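Local coordinates for protein type II restriction enzyme SfiI (PDB 2EZV) that cleaves double-stranded DNA as a type IIF restriction endonuclease, acting as a tetramer at the interrupted sequence 5'-GGCCNNNNNGGCC-3', at residues P94-V99 and P140-Q145; Y182-P187 and D224-A229; Q19-I24 and P248-L253. All coordinates share one frame; numbering follows the deposited sequence.

Contact 1: P94-V99 and P140-Q145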
ATOM      1  N   PRO D  94      -8.081  -1.625 -18.593  1.00 15.27           N
ATOM      2  CA  PRO D  94      -8.814  -1.838 -17.342  1.00 15.20           C
ATOM      3  C   PRO D  94      -8.953  -3.376 -17.259  1.00 16.69           C
ATOM      4  O   PRO D  94      -9.274  -4.037 -18.259  1.00 16.04           O
ATOM      5  CB  PRO D  94     -10.140  -1.121 -17.596  1.00 14.23           C
ATOM      6  CG  PRO D  94     -10.313  -1.269 -19.090  1.00 16.46           C
ATOM      7  CD  PRO D  94      -8.926  -0.970 -19.605  1.00 11.69           C
ATOM      8  N   GLN D  95      -8.696  -3.954 -16.091  1.00 15.66           N
ATOM      9  CA  GLN D  95      -8.747  -5.403 -15.968  1.00 14.46           C
ATOM     10  C   GLN D  95      -9.258  -5.926 -14.632  1.00 15.30           C
ATOM     11  O   GLN D  95      -9.025  -5.327 -13.586  1.00 15.38           O
ATOM     12  CB  GLN D  95      -7.342  -5.958 -16.227  1.00 14.71           C
ATOM     13  CG  GLN D  95      -7.128  -7.440 -15.948  1.00 12.72           C
ATOM     14  CD  GLN D  95      -5.663  -7.856 -16.125  1.00 17.13           C
ATOM     15  OE1 GLN D  95      -4.771  -7.352 -15.433  1.00 18.69           O
ATOM     16  NE2 GLN D  95      -5.411  -8.778 -17.052  1.00 16.47           N
ATOM     17  N   VAL D  96      -9.967  -7.051 -14.684  1.00 15.93           N
ATOM     18  CA  VAL D  96     -10.461  -7.712 -13.483  1.00 13.80           C
ATOM     19  C   VAL D  96      -9.608  -8.972 -13.350  1.00 14.67           C
ATOM     20  O   VAL D  96      -9.839  -9.958 -14.047  1.00 15.13           O
ATOM     21  CB  VAL D  96     -11.939  -8.131 -13.615  1.00 13.75           C
ATOM     22  CG1 VAL D  96     -12.373  -8.862 -12.359  1.00 15.24           C
ATOM     23  CG2 VAL D  96     -12.825  -6.917 -13.828  1.00 12.85           C
ATOM     24  N   LEU D  97      -8.598  -8.939 -12.488  1.00 16.60           N
ATOM     25  CA  LEU D  97      -7.746 -10.118 -12.318  1.00 17.22           C
ATOM     26  C   LEU D  97      -8.464 -11.132 -11.451  1.00 17.76           C
ATOM     27  O   LEU D  97      -8.885 -10.814 -10.338  1.00 18.14           O
ATOM     28  CB  LEU D  97      -6.402  -9.757 -11.666  1.00 15.05           C
ATOM     29  CG  LEU D  97      -5.504 -10.961 -11.325  1.00 13.61           C
ATOM     30  CD1 LEU D  97      -5.328 -11.839 -12.561  1.00 12.46           C
ATOM     31  CD2 LEU D  97      -4.142 -10.490 -10.829  1.00 11.65           C
ATOM     32  N   LEU D  98      -8.604 -12.348 -11.971  1.00 19.82           N
ATOM     33  CA  LEU D  98      -9.266 -13.442 -11.258  1.00 20.94           C
ATOM     34  C   LEU D  98      -8.321 -14.626 -11.150  1.00 21.94           C
ATOM     35  O   LEU D  98      -7.865 -15.153 -12.164  1.00 21.95           O
ATOM     36  CB  LEU D  98     -10.518 -13.900 -12.017  1.00 22.08           C
ATOM     37  CG  LEU D  98     -11.884 -13.228 -11.849  1.00 22.41           C
ATOM     38  CD1 LEU D  98     -11.730 -11.791 -11.432  1.00 24.73           C
ATOM     39  CD2 LEU D  98     -12.660 -13.346 -13.158  1.00 20.29           C
ATOM     40  N   VAL D  99      -7.997 -15.042  -9.934  1.00 21.35           N
ATOM     41  CA  VAL D  99      -7.141 -16.202  -9.805  1.00 20.28           C
ATOM     42  C   VAL D  99      -7.708 -17.105  -8.734  1.00 20.68           C
ATOM     43  O   VAL D  99      -8.244 -16.655  -7.720  1.00 20.72           O
ATOM     44  CB  VAL D  99      -5.642 -15.831  -9.524  1.00 19.57           C
ATOM     45  CG1 VAL D  99      -5.464 -14.337  -9.508  1.00 18.78           C
ATOM     46  CG2 VAL D  99      -5.161 -16.478  -8.252  1.00 17.62           C
ATOM     47  N   PRO D 140     -17.319 -11.996 -19.355  1.00 26.44           N
ATOM     48  CA  PRO D 140     -16.232 -11.572 -20.235  1.00 25.41           C
ATOM     49  C   PRO D 140     -15.569 -10.291 -19.742  1.00 25.56           C
ATOM     50  O   PRO D 140     -14.400 -10.037 -20.033  1.00 24.84           O
ATOM     51  CB  PRO D 140     -16.935 -11.386 -21.579  1.00 25.68           C
ATOM     52  CG  PRO D 140     -18.284 -10.867 -21.161  1.00 27.48           C
ATOM     53  CD  PRO D 140     -18.633 -11.776 -19.993  1.00 26.47           C
ATOM     54  N   HIS D 141     -16.315  -9.489 -18.989  1.00 25.26           N
ATOM     55  CA  HIS D 141     -15.779  -8.232 -18.485  1.00 26.61           C
ATOM     56  C   HIS D 141     -16.738  -7.548 -17.518  1.00 26.12           C
ATOM     57  O   HIS D 141     -17.926  -7.837 -17.514  1.00 27.03           O
ATOM     58  CB  HIS D 141     -15.486  -7.301 -19.666  1.00 27.17           C
ATOM     59  CG  HIS D 141     -16.658  -7.105 -20.580  1.00 30.33           C
ATOM     60  ND1 HIS D 141     -17.780  -6.390 -20.215  1.00 29.30           N
ATOM     61  CD2 HIS D 141     -16.897  -7.561 -21.834  1.00 30.11           C
ATOM     62  CE1 HIS D 141     -18.658  -6.415 -21.202  1.00 28.45           C
ATOM     63  NE2 HIS D 141     -18.147  -7.120 -22.197  1.00 30.58           N
ATOM     64  N   LEU D 142     -16.213  -6.641 -16.700  1.00 26.85           N
ATOM     65  CA  LEU D 142     -17.026  -5.893 -15.741  1.00 26.73           C
ATOM     66  C   LEU D 142     -17.104  -4.448 -16.214  1.00 27.68           C
ATOM     67  O   LEU D 142     -16.077  -3.795 -16.386  1.00 28.26           O
ATOM     68  CB  LEU D 142     -16.392  -5.931 -14.349  1.00 25.75           C
ATOM     69  CG  LEU D 142     -17.124  -5.201 -13.217  1.00 24.93           C
ATOM     70  CD1 LEU D 142     -18.470  -5.869 -12.932  1.00 25.32           C
ATOM     71  CD2 LEU D 142     -16.259  -5.233 -11.980  1.00 23.93           C
ATOM     72  N   MET D 143     -18.316  -3.947 -16.422  1.00 27.35           N
ATOM     73  CA  MET D 143     -18.479  -2.580 -16.886  1.00 26.46           C
ATOM     74  C   MET D 143     -18.184  -1.574 -15.785  1.00 25.78           C
ATOM     75  O   MET D 143     -18.711  -1.674 -14.677  1.00 26.35           O
ATOM     76  CB  MET D 143     -19.897  -2.374 -17.433  1.00 27.82           C
ATOM     77  CG  MET D 143     -20.173  -3.144 -18.717  1.00 27.96           C
ATOM     78  SD  MET D 143     -19.077  -2.631 -20.067  1.00 32.51           S
ATOM     79  CE  MET D 143     -20.137  -2.871 -21.481  1.00 28.45           C
ATOM     80  N   LEU D 144     -17.323  -0.613 -16.097  1.00 24.21           N
ATOM     81  CA  LEU D 144     -16.943   0.432 -15.152  1.00 24.33           C
ATOM     82  C   LEU D 144     -17.559   1.745 -15.630  1.00 24.10           C
ATOM     83  O   LEU D 144     -17.671   1.982 -16.831  1.00 23.97           O
ATOM     84  CB  LEU D 144     -15.414   0.572 -15.100  1.00 24.71           C
ATOM     85  CG  LEU D 144     -14.578  -0.676 -14.794  1.00 25.50           C
ATOM     86  CD1 LEU D 144     -13.096  -0.326 -14.857  1.00 25.15           C
ATOM     87  CD2 LEU D 144     -14.939  -1.215 -13.429  1.00 23.58           C
ATOM     88  N   GLN D 145     -17.955   2.595 -14.691  1.00 23.49           N
ATOM     89  CA  GLN D 145     -18.567   3.872 -15.034  1.00 24.04           C
ATOM     90  C   GLN D 145     -17.536   4.987 -15.141  1.00 25.17           C
ATOM     91  O   GLN D 145     -16.956   5.401 -14.135  1.00 24.75           O
ATOM     92  CB  GLN D 145     -19.605   4.264 -13.981  1.00 22.61           C
ATOM     93  CG  GLN D 145     -20.285   5.597 -14.263  1.00 23.07           C
ATOM     94  CD  GLN D 145     -21.040   5.586 -15.573  1.00 23.19           C
ATOM     95  OE1 GLN D 145     -21.917   4.751 -15.776  1.00 29.68           O
ATOM     96  NE2 GLN D 145     -20.702   6.503 -16.472  1.00 23.10           N
TER
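P94 and V96 reach from one strand of the nuclease sheet to L144 and L142 on another, across a gap that no hydrogen bond spans. The sheet is the mixed core of a PD-(D/E)XK-clan nuclease, and strands 93-104 and 141-145 are each paired to strand 151-167, the first parallel and the second antiparallel. They run against each other, so the earlier residue of 94-99 meets the later residue of 140-145.

P94 starts the segment. Its ring carbon CB lies 4.1 Å from L144 CD1, a light touch between apolar groups. L144 can extend this methyl because its CG stands anti to the carbonyl carbon (chi1 -55°) and the chain then continues straight at chi2. The CA atoms of P94 and L144 are 8.7 Å apart, too far for backbone pairing.

Q95 turns the other way. Its amide is held by R84 and T157.

At V96 the strands draw nearer, to 7.2 Å between its CA and that of L142. One valine methyl, CG2, makes the contact, and it meets the root of the leucine. The two side chains cross at about a right angle; the leucine offers its CB, and its branch leads off beyond, CG anti to the backbone N.

L97, L98 and V99 lie beyond the contact: L98 packs on I78 and V138, V99 rests against helix 49-62, and the strand goes straight on to D100 and A101 of the calcium site. R72 touches both L142 and L144 from a loop. Only 124 Å² is buried between the segments, and the tightest point is V96 CG2 against L142 CB, at 3.7 Å.

Contact 2: Y182-P187 and D224-A229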
ATOM      1  N   TYR D 182       1.875 -25.112  -9.851  1.00 19.49           N
ATOM      2  CA  TYR D 182       1.592 -24.909 -11.260  1.00 19.14           C
ATOM      3  C   TYR D 182       0.720 -23.677 -11.392  1.00 19.60           C
ATOM      4  O   TYR D 182      -0.149 -23.431 -10.556  1.00 18.87           O
ATOM      5  CB  TYR D 182       0.849 -26.106 -11.856  1.00 19.58           C
ATOM      6  CG  TYR D 182       1.650 -27.388 -11.938  1.00 20.84           C
ATOM      7  CD1 TYR D 182       1.864 -28.170 -10.807  1.00 21.89           C
ATOM      8  CD2 TYR D 182       2.165 -27.834 -13.157  1.00 20.44           C
ATOM      9  CE1 TYR D 182       2.570 -29.375 -10.884  1.00 23.47           C
ATOM     10  CE2 TYR D 182       2.869 -29.035 -13.247  1.00 21.74           C
ATOM     11  CZ  TYR D 182       3.066 -29.802 -12.105  1.00 22.71           C
ATOM     12  OH  TYR D 182       3.750 -30.997 -12.175  1.00 25.54           O
ATOM     13  N   VAL D 183       0.958 -22.893 -12.435  1.00 18.31           N
ATOM     14  CA  VAL D 183       0.156 -21.705 -12.656  1.00 17.94           C
ATOM     15  C   VAL D 183      -0.449 -21.817 -14.045  1.00 19.08           C
ATOM     16  O   VAL D 183       0.269 -22.040 -15.021  1.00 19.10           O
ATOM     17  CB  VAL D 183       1.003 -20.429 -12.557  1.00 16.87           C
ATOM     18  CG1 VAL D 183       0.093 -19.232 -12.346  1.00 15.41           C
ATOM     19  CG2 VAL D 183       2.010 -20.548 -11.406  1.00 14.96           C
ATOM     20  N   LEU D 184      -1.770 -21.680 -14.131  1.00 18.14           N
ATOM     21  CA  LEU D 184      -2.459 -21.782 -15.416  1.00 17.73           C
ATOM     22  C   LEU D 184      -3.185 -20.504 -15.835  1.00 17.77           C
ATOM     23  O   LEU D 184      -3.788 -19.811 -15.015  1.00 15.76           O
ATOM     24  CB  LEU D 184      -3.473 -22.926 -15.393  1.00 16.72           C
ATOM     25  CG  LEU D 184      -3.009 -24.376 -15.243  1.00 18.22           C
ATOM     26  CD1 LEU D 184      -2.387 -24.627 -13.883  1.00 19.89           C
ATOM     27  CD2 LEU D 184      -4.206 -25.267 -15.426  1.00 18.67           C
ATOM     28  N   SER D 185      -3.118 -20.216 -17.130  1.00 17.86           N
ATOM     29  CA  SER D 185      -3.768 -19.058 -17.716  1.00 18.55           C
ATOM     30  C   SER D 185      -4.825 -19.597 -18.670  1.00 20.09           C
ATOM     31  O   SER D 185      -4.498 -20.193 -19.704  1.00 22.83           O
ATOM     32  CB  SER D 185      -2.741 -18.207 -18.482  1.00 19.65           C
ATOM     33  OG  SER D 185      -3.354 -17.111 -19.148  1.00 19.96           O
ATOM     34  N   LEU D 186      -6.092 -19.414 -18.320  1.00 21.37           N
ATOM     35  CA  LEU D 186      -7.168 -19.895 -19.168  1.00 20.32           C
ATOM     36  C   LEU D 186      -7.590 -18.809 -20.132  1.00 21.13           C
ATOM     37  O   LEU D 186      -7.928 -17.694 -19.729  1.00 21.33           O
ATOM     38  CB  LEU D 186      -8.355 -20.355 -18.330  1.00 20.41           C
ATOM     39  CG  LEU D 186      -8.022 -21.494 -17.361  1.00 24.39           C
ATOM     40  CD1 LEU D 186      -9.306 -21.995 -16.718  1.00 23.74           C
ATOM     41  CD2 LEU D 186      -7.310 -22.625 -18.097  1.00 23.91           C
ATOM     42  N   PRO D 187      -7.591 -19.130 -21.429  1.00 20.52           N
ATOM     43  CA  PRO D 187      -7.967 -18.179 -22.470  1.00 21.87           C
ATOM     44  C   PRO D 187      -9.343 -17.538 -22.323  1.00 22.65           C
ATOM     45  O   PRO D 187     -10.335 -18.195 -21.992  1.00 23.86           O
ATOM     46  CB  PRO D 187      -7.809 -18.994 -23.758  1.00 21.92           C
ATOM     47  CG  PRO D 187      -8.020 -20.406 -23.302  1.00 23.17           C
ATOM     48  CD  PRO D 187      -7.282 -20.450 -22.004  1.00 22.68           C
ATOM     49  N   ASP D 224      -1.266 -31.324 -19.797  1.00 35.53           N
ATOM     50  CA  ASP D 224      -0.629 -31.704 -21.052  1.00 37.33           C
ATOM     51  C   ASP D 224      -1.365 -31.192 -22.299  1.00 37.01           C
ATOM     52  O   ASP D 224      -0.729 -30.795 -23.272  1.00 38.05           O
ATOM     53  CB  ASP D 224      -0.460 -33.229 -21.117  1.00 40.55           C
ATOM     54  CG  ASP D 224      -1.707 -33.948 -21.623  1.00 45.08           C
ATOM     55  OD1 ASP D 224      -2.816 -33.697 -21.096  1.00 46.53           O
ATOM     56  OD2 ASP D 224      -1.571 -34.778 -22.553  1.00 47.45           O
ATOM     57  N   ARG D 225      -2.693 -31.187 -22.277  1.00 36.08           N
ATOM     58  CA  ARG D 225      -3.447 -30.706 -23.432  1.00 35.86           C
ATOM     59  C   ARG D 225      -3.431 -29.175 -23.534  1.00 34.81           C
ATOM     60  O   ARG D 225      -3.605 -28.617 -24.617  1.00 34.56           O
ATOM     61  CB  ARG D 225      -4.896 -31.190 -23.366  1.00 36.43           C
ATOM     62  CG  ARG D 225      -5.093 -32.622 -23.834  1.00 40.10           C
ATOM     63  CD  ARG D 225      -6.568 -32.956 -23.975  1.00 40.83           C
ATOM     64  NE  ARG D 225      -7.007 -33.925 -22.974  1.00 40.70           N
ATOM     65  CZ  ARG D 225      -8.204 -33.913 -22.399  1.00 42.62           C
ATOM     66  NH1 ARG D 225      -9.088 -32.982 -22.727  1.00 43.09           N
ATOM     67  NH2 ARG D 225      -8.515 -34.834 -21.498  1.00 44.68           N
ATOM     68  N   LEU D 226      -3.219 -28.500 -22.409  1.00 33.38           N
ATOM     69  CA  LEU D 226      -3.166 -27.039 -22.392  1.00 32.21           C
ATOM     70  C   LEU D 226      -1.787 -26.596 -22.867  1.00 31.83           C
ATOM     71  O   LEU D 226      -1.664 -25.670 -23.666  1.00 32.26           O
ATOM     72  CB  LEU D 226      -3.427 -26.501 -20.977  1.00 30.59           C
ATOM     73  CG  LEU D 226      -3.300 -24.986 -20.749  1.00 30.03           C
ATOM     74  CD1 LEU D 226      -4.351 -24.222 -21.560  1.00 27.56           C
ATOM     75  CD2 LEU D 226      -3.458 -24.698 -19.272  1.00 28.09           C
ATOM     76  N   LYS D 227      -0.754 -27.273 -22.378  1.00 31.60           N
ATOM     77  CA  LYS D 227       0.616 -26.957 -22.752  1.00 32.74           C
ATOM     78  C   LYS D 227       0.844 -27.193 -24.245  1.00 33.05           C
ATOM     79  O   LYS D 227       1.657 -26.512 -24.873  1.00 33.09           O
ATOM     80  CB  LYS D 227       1.604 -27.814 -21.953  1.00 33.21           C
ATOM     81  CG  LYS D 227       3.052 -27.401 -22.164  1.00 36.02           C
ATOM     82  CD  LYS D 227       4.040 -28.335 -21.474  1.00 37.61           C
ATOM     83  CE  LYS D 227       4.176 -29.651 -22.220  1.00 39.62           C
ATOM     84  NZ  LYS D 227       5.214 -30.526 -21.609  1.00 39.46           N
ATOM     85  N   GLU D 228       0.140 -28.172 -24.808  1.00 32.10           N
ATOM     86  CA  GLU D 228       0.281 -28.479 -26.227  1.00 31.20           C
ATOM     87  C   GLU D 228      -0.393 -27.389 -27.058  1.00 30.28           C
ATOM     88  O   GLU D 228       0.154 -26.927 -28.061  1.00 29.77           O
ATOM     89  CB  GLU D 228      -0.334 -29.835 -26.538  1.00 30.78           C
ATOM     90  N   ALA D 229      -1.581 -26.974 -26.632  1.00 28.46           N
ATOM     91  CA  ALA D 229      -2.306 -25.937 -27.346  1.00 27.09           C
ATOM     92  C   ALA D 229      -1.529 -24.626 -27.286  1.00 27.06           C
ATOM     93  O   ALA D 229      -1.522 -23.857 -28.243  1.00 27.24           O
ATOM     94  CB  ALA D 229      -3.686 -25.761 -26.744  1.00 27.07           C
TER
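L184 on the sheet and L226 on helix 223-229 carry the apolar part of this contact, a helix laid against the central sheet of the nuclease fold. One methyl of the helix residue, L226 CD2, does most of the touching: it is 4.0 Å from L184 CD2 and 4.1 Å from L184 CG, so it lies against the branch point and one arm of the strand leucine. The two side chains cross obliquely. L226 has CG anti to its backbone N (chi1 175°), which carries the isobutyl group off the helix toward the strand, and it supplies more than half of the 130 Å² buried here.

The other L226 methyl, CD1, approaches backbone instead of side chain. It stands 4.4 Å from S185 O, a loose van der Waals approach; the polar need of that carbonyl is met by a hydrogen bond from R233 NH1.

No hydrogen bond joins the segments. The helix keeps its own, A229 N to R225 O among them, and R225 NH2 makes a weak hydrogen bond to a phosphate of the bound DNA.

Strand 176-186 is flanked in the sheet by strands 151-167 and 234-238, both antiparallel to it. While L184 packs on L234 and meets helix 223-229, V183 and S185 rest on helix 10-41, so the strand is sandwiched between two helices.

Contact 3: Q19-I24 and P248-L253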
ATOM      1  N   GLN D  19       1.438 -11.509 -20.190  1.00 13.83           N
ATOM      2  CA  GLN D  19       2.182 -10.659 -19.263  1.00 14.44           C
ATOM      3  C   GLN D  19       1.532 -10.670 -17.881  1.00 12.29           C
ATOM      4  O   GLN D  19       2.198 -10.457 -16.871  1.00 13.77           O
ATOM      5  CB  GLN D  19       2.342  -9.223 -19.803  1.00 14.88           C
ATOM      6  CG  GLN D  19       1.118  -8.320 -19.762  1.00 17.77           C
ATOM      7  CD  GLN D  19       1.436  -6.899 -20.234  1.00 18.13           C
ATOM      8  OE1 GLN D  19       1.853  -6.696 -21.368  1.00 20.56           O
ATOM      9  NE2 GLN D  19       1.237  -5.920 -19.362  1.00 17.57           N
ATOM     10  N   THR D  20       0.233 -10.933 -17.833  1.00 13.63           N
ATOM     11  CA  THR D  20      -0.463 -11.018 -16.549  1.00 12.62           C
ATOM     12  C   THR D  20       0.094 -12.262 -15.852  1.00 13.74           C
ATOM     13  O   THR D  20       0.490 -12.221 -14.689  1.00 12.73           O
ATOM     14  CB  THR D  20      -1.976 -11.189 -16.738  1.00 12.60           C
ATOM     15  OG1 THR D  20      -2.523  -9.986 -17.284  1.00 14.83           O
ATOM     16  CG2 THR D  20      -2.661 -11.504 -15.413  1.00 11.58           C
ATOM     17  N   LEU D  21       0.160 -13.360 -16.597  1.00 14.94           N
ATOM     18  CA  LEU D  21       0.662 -14.613 -16.063  1.00 15.93           C
ATOM     19  C   LEU D  21       2.120 -14.488 -15.623  1.00 16.69           C
ATOM     20  O   LEU D  21       2.478 -14.901 -14.514  1.00 17.12           O
ATOM     21  CB  LEU D  21       0.511 -15.710 -17.115  1.00 16.31           C
ATOM     22  CG  LEU D  21       0.664 -17.185 -16.723  1.00 20.71           C
ATOM     23  CD1 LEU D  21       1.960 -17.710 -17.263  1.00 22.41           C
ATOM     24  CD2 LEU D  21       0.590 -17.359 -15.226  1.00 19.21           C
ATOM     25  N   ARG D  22       2.952 -13.908 -16.487  1.00 14.96           N
ATOM     26  CA  ARG D  22       4.371 -13.739 -16.185  1.00 14.39           C
ATOM     27  C   ARG D  22       4.595 -13.016 -14.861  1.00 12.77           C
ATOM     28  O   ARG D  22       5.419 -13.437 -14.050  1.00 12.80           O
ATOM     29  CB  ARG D  22       5.075 -12.966 -17.309  1.00 15.11           C
ATOM     30  CG  ARG D  22       6.576 -12.869 -17.106  1.00 15.37           C
ATOM     31  CD  ARG D  22       7.203 -14.265 -17.054  1.00 14.66           C
ATOM     32  NE  ARG D  22       8.629 -14.240 -16.732  1.00 11.32           N
ATOM     33  CZ  ARG D  22       9.121 -13.976 -15.525  1.00 15.63           C
ATOM     34  NH1 ARG D  22       8.301 -13.711 -14.513  1.00 14.88           N
ATOM     35  NH2 ARG D  22      10.438 -13.990 -15.321  1.00 14.28           N
ATOM     36  N   THR D  23       3.864 -11.924 -14.655  1.00 12.50           N
ATOM     37  CA  THR D  23       3.962 -11.132 -13.428  1.00 11.09           C
ATOM     38  C   THR D  23       3.657 -12.006 -12.210  1.00 13.00           C
ATOM     39  O   THR D  23       4.376 -11.984 -11.204  1.00 12.39           O
ATOM     40  CB  THR D  23       2.962  -9.958 -13.461  1.00 10.12           C
ATOM     41  OG1 THR D  23       3.200  -9.168 -14.631  1.00 13.07           O
ATOM     42  CG2 THR D  23       3.106  -9.085 -12.236  1.00  3.91           C
ATOM     43  N   ILE D  24       2.580 -12.776 -12.316  1.00 14.08           N
ATOM     44  CA  ILE D  24       2.165 -13.664 -11.245  1.00 15.81           C
ATOM     45  C   ILE D  24       3.191 -14.755 -10.936  1.00 17.04           C
ATOM     46  O   ILE D  24       3.346 -15.140  -9.775  1.00 16.95           O
ATOM     47  CB  ILE D  24       0.784 -14.286 -11.573  1.00 15.53           C
ATOM     48  CG1 ILE D  24      -0.273 -13.178 -11.521  1.00 12.94           C
ATOM     49  CG2 ILE D  24       0.452 -15.405 -10.589  1.00 13.74           C
ATOM     50  CD1 ILE D  24      -1.663 -13.602 -11.926  1.00 15.20           C
ATOM     51  N   PRO D 248      13.295 -21.343 -10.670  1.00 22.18           N
ATOM     52  CA  PRO D 248      12.753 -20.263 -11.499  1.00 21.81           C
ATOM     53  C   PRO D 248      12.785 -20.644 -12.977  1.00 21.06           C
ATOM     54  O   PRO D 248      13.719 -20.294 -13.698  1.00 21.84           O
ATOM     55  CB  PRO D 248      13.685 -19.100 -11.178  1.00 21.08           C
ATOM     56  CG  PRO D 248      15.009 -19.810 -11.020  1.00 21.25           C
ATOM     57  CD  PRO D 248      14.639 -20.998 -10.166  1.00 21.03           C
ATOM     58  N   ARG D 249      11.769 -21.366 -13.425  1.00 18.94           N
ATOM     59  CA  ARG D 249      11.709 -21.788 -14.811  1.00 20.56           C
ATOM     60  C   ARG D 249      10.467 -21.234 -15.500  1.00 20.21           C
ATOM     61  O   ARG D 249       9.350 -21.376 -15.003  1.00 19.25           O
ATOM     62  CB  ARG D 249      11.742 -23.328 -14.898  1.00 20.28           C
ATOM     63  N   TRP D 250      10.672 -20.581 -16.637  1.00 20.72           N
ATOM     64  CA  TRP D 250       9.558 -20.017 -17.386  1.00 21.53           C
ATOM     65  C   TRP D 250       9.472 -20.698 -18.730  1.00 22.92           C
ATOM     66  O   TRP D 250      10.464 -20.791 -19.451  1.00 21.74           O
ATOM     67  CB  TRP D 250       9.727 -18.500 -17.566  1.00 19.40           C
ATOM     68  CG  TRP D 250       8.792 -17.895 -18.587  1.00 17.33           C
ATOM     69  CD1 TRP D 250       9.087 -17.585 -19.882  1.00 16.41           C
ATOM     70  CD2 TRP D 250       7.409 -17.546 -18.397  1.00 17.69           C
ATOM     71  NE1 TRP D 250       7.980 -17.063 -20.513  1.00 17.08           N
ATOM     72  CE2 TRP D 250       6.937 -17.028 -19.628  1.00 16.71           C
ATOM     73  CE3 TRP D 250       6.525 -17.620 -17.307  1.00 15.14           C
ATOM     74  CZ2 TRP D 250       5.620 -16.587 -19.802  1.00 15.60           C
ATOM     75  CZ3 TRP D 250       5.216 -17.183 -17.478  1.00 16.21           C
ATOM     76  CH2 TRP D 250       4.776 -16.670 -18.721  1.00 18.53           C
ATOM     77  N   ARG D 251       8.276 -21.191 -19.042  1.00 25.57           N
ATOM     78  CA  ARG D 251       7.991 -21.882 -20.294  1.00 25.84           C
ATOM     79  C   ARG D 251       7.351 -20.899 -21.273  1.00 27.64           C
ATOM     80  O   ARG D 251       6.387 -20.203 -20.940  1.00 26.58           O
ATOM     81  CB  ARG D 251       7.048 -23.066 -20.034  1.00 25.69           C
ATOM     82  CG  ARG D 251       6.576 -23.785 -21.289  1.00 25.37           C
ATOM     83  CD  ARG D 251       5.630 -24.920 -20.936  1.00 25.03           C
ATOM     84  NE  ARG D 251       6.342 -26.036 -20.324  1.00 25.67           N
ATOM     85  CZ  ARG D 251       6.017 -26.600 -19.163  1.00 26.23           C
ATOM     86  NH1 ARG D 251       4.976 -26.158 -18.462  1.00 23.01           N
ATOM     87  NH2 ARG D 251       6.737 -27.617 -18.706  1.00 26.08           N
ATOM     88  N   ASP D 252       7.883 -20.864 -22.488  1.00 29.25           N
ATOM     89  CA  ASP D 252       7.390 -19.949 -23.504  1.00 32.16           C
ATOM     90  C   ASP D 252       7.471 -20.623 -24.867  1.00 34.31           C
ATOM     91  O   ASP D 252       7.788 -21.809 -24.962  1.00 35.52           O
ATOM     92  CB  ASP D 252       8.261 -18.694 -23.505  1.00 30.66           C
ATOM     93  CG  ASP D 252       7.473 -17.437 -23.775  1.00 30.34           C
ATOM     94  OD1 ASP D 252       6.552 -17.484 -24.620  1.00 27.74           O
ATOM     95  OD2 ASP D 252       7.788 -16.401 -23.146  1.00 30.02           O
ATOM     96  N   LEU D 253       7.186 -19.872 -25.925  1.00 35.96           N
ATOM     97  CA  LEU D 253       7.275 -20.433 -27.263  1.00 39.43           C
ATOM     98  C   LEU D 253       7.997 -19.470 -28.195  1.00 39.86           C
ATOM     99  O   LEU D 253       7.723 -18.274 -28.198  1.00 39.26           O
ATOM    100  CB  LEU D 253       5.879 -20.760 -27.814  1.00 41.89           C
ATOM    101  CG  LEU D 253       5.141 -19.759 -28.708  1.00 43.35           C
ATOM    102  CD1 LEU D 253       3.846 -20.393 -29.182  1.00 43.55           C
ATOM    103  CD2 LEU D 253       4.860 -18.464 -27.949  1.00 46.15           C
TER
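The indole of W250 has the side chain of R22 over one face and L21 at its edge. R22 CD sits 3.4 Å from the centroid of the six-membered ring, a CH-pi contact made by an aliphatic carbon of the arginine. L21 CD1 comes in near the ring plane, 3.3 Å from W250 CZ3 and equally close to CH2, a tight fit at the far rim of the benzo ring. W250 thus plugs strand 249-253, half of a two-stranded antiparallel sheet with 259-263, against the long helix 10-41.

The bend of R22 at chi2 (60°) lays CD over the indole; the guanidinium beyond it is tilted, its plane 33° from that of the ring. The charged end is engaged beyond the tryptophan: NH2 hydrogen-bonds to Q26 OE1, one turn further along the helix, and the group makes a cation-pi contact with F264. R22 NE and D252 OD2 are 6.8 Å apart, so these opposite charges do not pair.

The pyrrole edge of W250 is fixed from its own strand. NE1 donates to D252 OD2 at 2.7 Å in an almost straight bond (173°), with the acceptor in the indole plane and the N-H arriving from above the plane of the carboxylate. This bond should restrict rotation of the indole while helix side chains press on its face and rim. The second carboxylate oxygen forms a salt bridge with K18, on the same helix as R22, and is also gripped on its anti side by the backbone: L253 N donates to D252 OD1 at 2.8 Å.

Overall arrangement
Helix 10-41 ties the three contacts together. Its 19-24 turns meet contact 1 through T20, whose OG1 is probably hydrogen-bonded to Q95 NE2 at 3.1 Å, and contact 2 through L21, whose CD2 is 3.5 Å from V183 CG1. Contact 3 thus borders both, with its centre about 12 Å from that of contact 2 and about 21 Å from that of contact 1. Contacts 1 and 2 do not touch but share one sheet, and both are nested in the chain loop that contact 3 closes. The metal site is closest to 94-99 in sequence, since D100 follows V99; the L184 side chain is about 12 Å from a calcium ion.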